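Side-chain contact in putative cytosine/guanine deaminase (Unidentified, PDB 2PAJ), which deaminates pterins such as isoxanthopterin hydrolytically, replacing an amino group with a hydroxyl and releasing ammonium, as a zinc-dependent amidohydrolase: residues T12-A17 with A412-Y417. Numbering follows the deposited sequence.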
ATOM      1  N   THR A  12      -1.368   3.648 -26.413  1.00 63.12           N
ATOM      2  CA  THR A  12      -1.985   4.861 -25.930  1.00 61.73           C
ATOM      3  C   THR A  12      -0.981   5.985 -25.795  1.00 60.29           C
ATOM      4  O   THR A  12       0.180   5.758 -25.472  1.00 59.95           O
ATOM      5  CB  THR A  12      -2.665   4.607 -24.589  1.00 61.98           C
ATOM      6  OG1 THR A  12      -3.700   3.633 -24.775  1.00 61.23           O
ATOM      7  CG2 THR A  12      -3.249   5.892 -24.035  1.00 61.73           C
ATOM      8  N   LEU A  13      -1.433   7.204 -26.050  1.00 59.02           N
ATOM      9  CA  LEU A  13      -0.553   8.347 -25.949  1.00 57.74           C
ATOM     10  C   LEU A  13      -1.138   9.420 -25.050  1.00 57.50           C
ATOM     11  O   LEU A  13      -2.173  10.006 -25.342  1.00 56.69           O
ATOM     12  CB  LEU A  13      -0.276   8.925 -27.338  1.00 57.23           C
ATOM     13  CG  LEU A  13       0.834   9.969 -27.488  1.00 57.47           C
ATOM     14  CD1 LEU A  13       2.183   9.297 -27.368  1.00 55.68           C
ATOM     15  CD2 LEU A  13       0.717  10.661 -28.837  1.00 57.76           C
ATOM     16  N   ILE A  14      -0.471   9.643 -23.928  1.00 58.07           N
ATOM     17  CA  ILE A  14      -0.872  10.680 -22.995  1.00 59.07           C
ATOM     18  C   ILE A  14      -0.096  11.880 -23.529  1.00 58.23           C
ATOM     19  O   ILE A  14       1.135  11.842 -23.623  1.00 57.36           O
ATOM     20  CB  ILE A  14      -0.423  10.322 -21.562  1.00 60.96           C
ATOM     21  CG1 ILE A  14      -1.036   8.978 -21.148  1.00 60.65           C
ATOM     22  CG2 ILE A  14      -0.841  11.407 -20.587  1.00 61.05           C
ATOM     23  CD1 ILE A  14      -0.554   8.478 -19.805  1.00 60.89           C
ATOM     24  N   ARG A  15      -0.811  12.931 -23.912  1.00 58.04           N
ATOM     25  CA  ARG A  15      -0.143  14.088 -24.487  1.00 57.62           C
ATOM     26  C   ARG A  15      -0.246  15.389 -23.719  1.00 56.11           C
ATOM     27  O   ARG A  15      -1.219  15.645 -23.001  1.00 55.26           O
ATOM     28  CB  ARG A  15      -0.671  14.375 -25.895  1.00 58.72           C
ATOM     29  CG  ARG A  15      -1.015  13.178 -26.743  1.00 62.15           C
ATOM     30  CD  ARG A  15      -1.513  13.672 -28.094  1.00 65.37           C
ATOM     31  NE  ARG A  15      -0.474  14.430 -28.802  1.00 67.77           N
ATOM     32  CZ  ARG A  15      -0.703  15.254 -29.824  1.00 67.77           C
ATOM     33  NH1 ARG A  15      -1.943  15.445 -30.272  1.00 67.18           N
ATOM     34  NH2 ARG A  15       0.314  15.880 -30.409  1.00 66.42           N
ATOM     35  N   ASN A  16       0.787  16.205 -23.908  1.00 54.54           N
ATOM     36  CA  ASN A  16       0.868  17.548 -23.359  1.00 52.35           C
ATOM     37  C   ASN A  16       0.725  17.706 -21.852  1.00 51.97           C
ATOM     38  O   ASN A  16      -0.076  18.507 -21.382  1.00 52.14           O
ATOM     39  CB  ASN A  16      -0.173  18.400 -24.084  1.00 51.45           C
ATOM     40  CG  ASN A  16       0.094  19.863 -23.964  1.00 51.93           C
ATOM     41  OD1 ASN A  16       1.206  20.321 -24.215  1.00 50.94           O
ATOM     42  ND2 ASN A  16      -0.929  20.622 -23.589  1.00 50.98           N
ATOM     43  N   ALA A  17       1.513  16.954 -21.094  1.00 52.41           N
ATOM     44  CA  ALA A  17       1.449  17.032 -19.635  1.00 51.70           C
ATOM     45  C   ALA A  17       2.149  18.302 -19.140  1.00 51.75           C
ATOM     46  O   ALA A  17       3.178  18.713 -19.690  1.00 53.44           O
ATOM     47  CB  ALA A  17       2.097  15.808 -19.021  1.00 49.11           C
ATOM     48  N   ALA A 412       3.174   0.165 -16.714  1.00 54.40           N
ATOM     49  CA  ALA A 412       2.375   1.373 -16.910  1.00 55.19           C
ATOM     50  C   ALA A 412       1.360   1.652 -15.809  1.00 56.25           C
ATOM     51  O   ALA A 412       0.155   1.483 -16.013  1.00 57.71           O
ATOM     52  CB  ALA A 412       1.665   1.313 -18.252  1.00 53.60           C
ATOM     53  N   ASP A 413       1.853   2.076 -14.648  1.00 56.40           N
ATOM     54  CA  ASP A 413       0.992   2.431 -13.519  1.00 56.07           C
ATOM     55  C   ASP A 413       1.190   3.925 -13.361  1.00 54.26           C
ATOM     56  O   ASP A 413       2.146   4.378 -12.725  1.00 52.62           O
ATOM     57  CB  ASP A 413       1.426   1.698 -12.258  1.00 58.81           C
ATOM     58  CG  ASP A 413       1.475   0.205 -12.458  1.00 61.27           C
ATOM     59  OD1 ASP A 413       0.477  -0.366 -12.957  1.00 63.98           O
ATOM     60  OD2 ASP A 413       2.512  -0.399 -12.116  1.00 64.03           O
ATOM     61  N   ILE A 414       0.275   4.680 -13.958  1.00 52.74           N
ATOM     62  CA  ILE A 414       0.367   6.125 -13.964  1.00 51.43           C
ATOM     63  C   ILE A 414      -0.882   6.837 -13.486  1.00 51.56           C
ATOM     64  O   ILE A 414      -2.001   6.390 -13.720  1.00 52.26           O
ATOM     65  CB  ILE A 414       0.689   6.634 -15.391  1.00 50.21           C
ATOM     66  CG1 ILE A 414       1.903   5.887 -15.931  1.00 49.73           C
ATOM     67  CG2 ILE A 414       0.971   8.138 -15.379  1.00 50.97           C
ATOM     68  CD1 ILE A 414       2.197   6.173 -17.385  1.00 51.15           C
ATOM     69  N   ALA A 415      -0.669   7.963 -12.816  1.00 51.63           N
ATOM     70  CA  ALA A 415      -1.755   8.794 -12.336  1.00 50.26           C
ATOM     71  C   ALA A 415      -1.670  10.155 -13.035  1.00 49.94           C
ATOM     72  O   ALA A 415      -0.620  10.794 -13.059  1.00 49.16           O
ATOM     73  CB  ALA A 415      -1.660   8.962 -10.838  1.00 50.84           C
ATOM     74  N   VAL A 416      -2.776  10.574 -13.632  1.00 49.68           N
ATOM     75  CA  VAL A 416      -2.847  11.851 -14.313  1.00 49.85           C
ATOM     76  C   VAL A 416      -3.865  12.674 -13.548  1.00 51.40           C
ATOM     77  O   VAL A 416      -5.059  12.368 -13.573  1.00 53.36           O
ATOM     78  CB  VAL A 416      -3.301  11.665 -15.761  1.00 48.35           C
ATOM     79  CG1 VAL A 416      -3.443  13.014 -16.454  1.00 48.40           C
ATOM     80  CG2 VAL A 416      -2.297  10.798 -16.480  1.00 45.07           C
ATOM     81  N   TYR A 417      -3.391  13.710 -12.859  1.00 52.22           N
ATOM     82  CA  TYR A 417      -4.271  14.565 -12.059  1.00 52.08           C
ATOM     83  C   TYR A 417      -4.673  15.892 -12.703  1.00 51.98           C
ATOM     84  O   TYR A 417      -3.844  16.598 -13.280  1.00 50.85           O
ATOM     85  CB  TYR A 417      -3.627  14.879 -10.706  1.00 49.37           C
ATOM     86  CG  TYR A 417      -3.175  13.685  -9.903  1.00 49.38           C
ATOM     87  CD1 TYR A 417      -1.818  13.346  -9.829  1.00 50.61           C
ATOM     88  CD2 TYR A 417      -4.089  12.913  -9.181  1.00 48.51           C
ATOM     89  CE1 TYR A 417      -1.385  12.275  -9.052  1.00 48.52           C
ATOM     90  CE2 TYR A 417      -3.665  11.841  -8.402  1.00 47.74           C
ATOM     91  CZ  TYR A 417      -2.313  11.528  -8.341  1.00 47.75           C
ATOM     92  OH  TYR A 417      -1.881  10.474  -7.568  1.00 45.23           O
TER
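Ile14 reaches across to Ile414 and Val416, and the three aliphatic side chains illustrate how two sheet faces can be joined without any polar link. No hydrogen bond crosses between 12-17 and 412-417; the contact is purely van der Waals. The two branches of Ile14 divide the work. The longer one, with CD1 anti to CA (chi2 175°), extends straight toward the opposite strand, where Ile14 CD1 meets Ile414 CD1 methyl to methyl at 4.3 Å. Ile414 answers with an equally extended arm (chi2 172°). The shorter branch, Ile14 CG2, faces Val416 CG2 at 4.4 Å, and Ile14 CD1 lies equally near that methyl of the valine, also 4.4 Å away, so Val416 CG2 is shared by the methyls of both branches. The backbones stay well apart, with Ile14 CA and Val416 CA separated by 9.0 Å, a separation bridged by side chains alone. All three residues are buried, yet they bury only 102 Å² between the segments; other residues share the same layer, which is consistent with so small a shared area.

Ile68 of strand 67-73 and Ile41 of strand 39-42 each touch both isoleucines, while Phe447 adds to the surroundings of Ile14 and Met444 to those of Val416. Strand 11-15 pairs with 39-42 and 59-62, whereas 414-418 runs antiparallel between 67-73 and 442-448. The contact thus joins facing sheets in the small beta-sandwich that ATZ/TRZ-type amidohydrolases build from segments near both chain ends, beside the TIM barrel and away from its zinc.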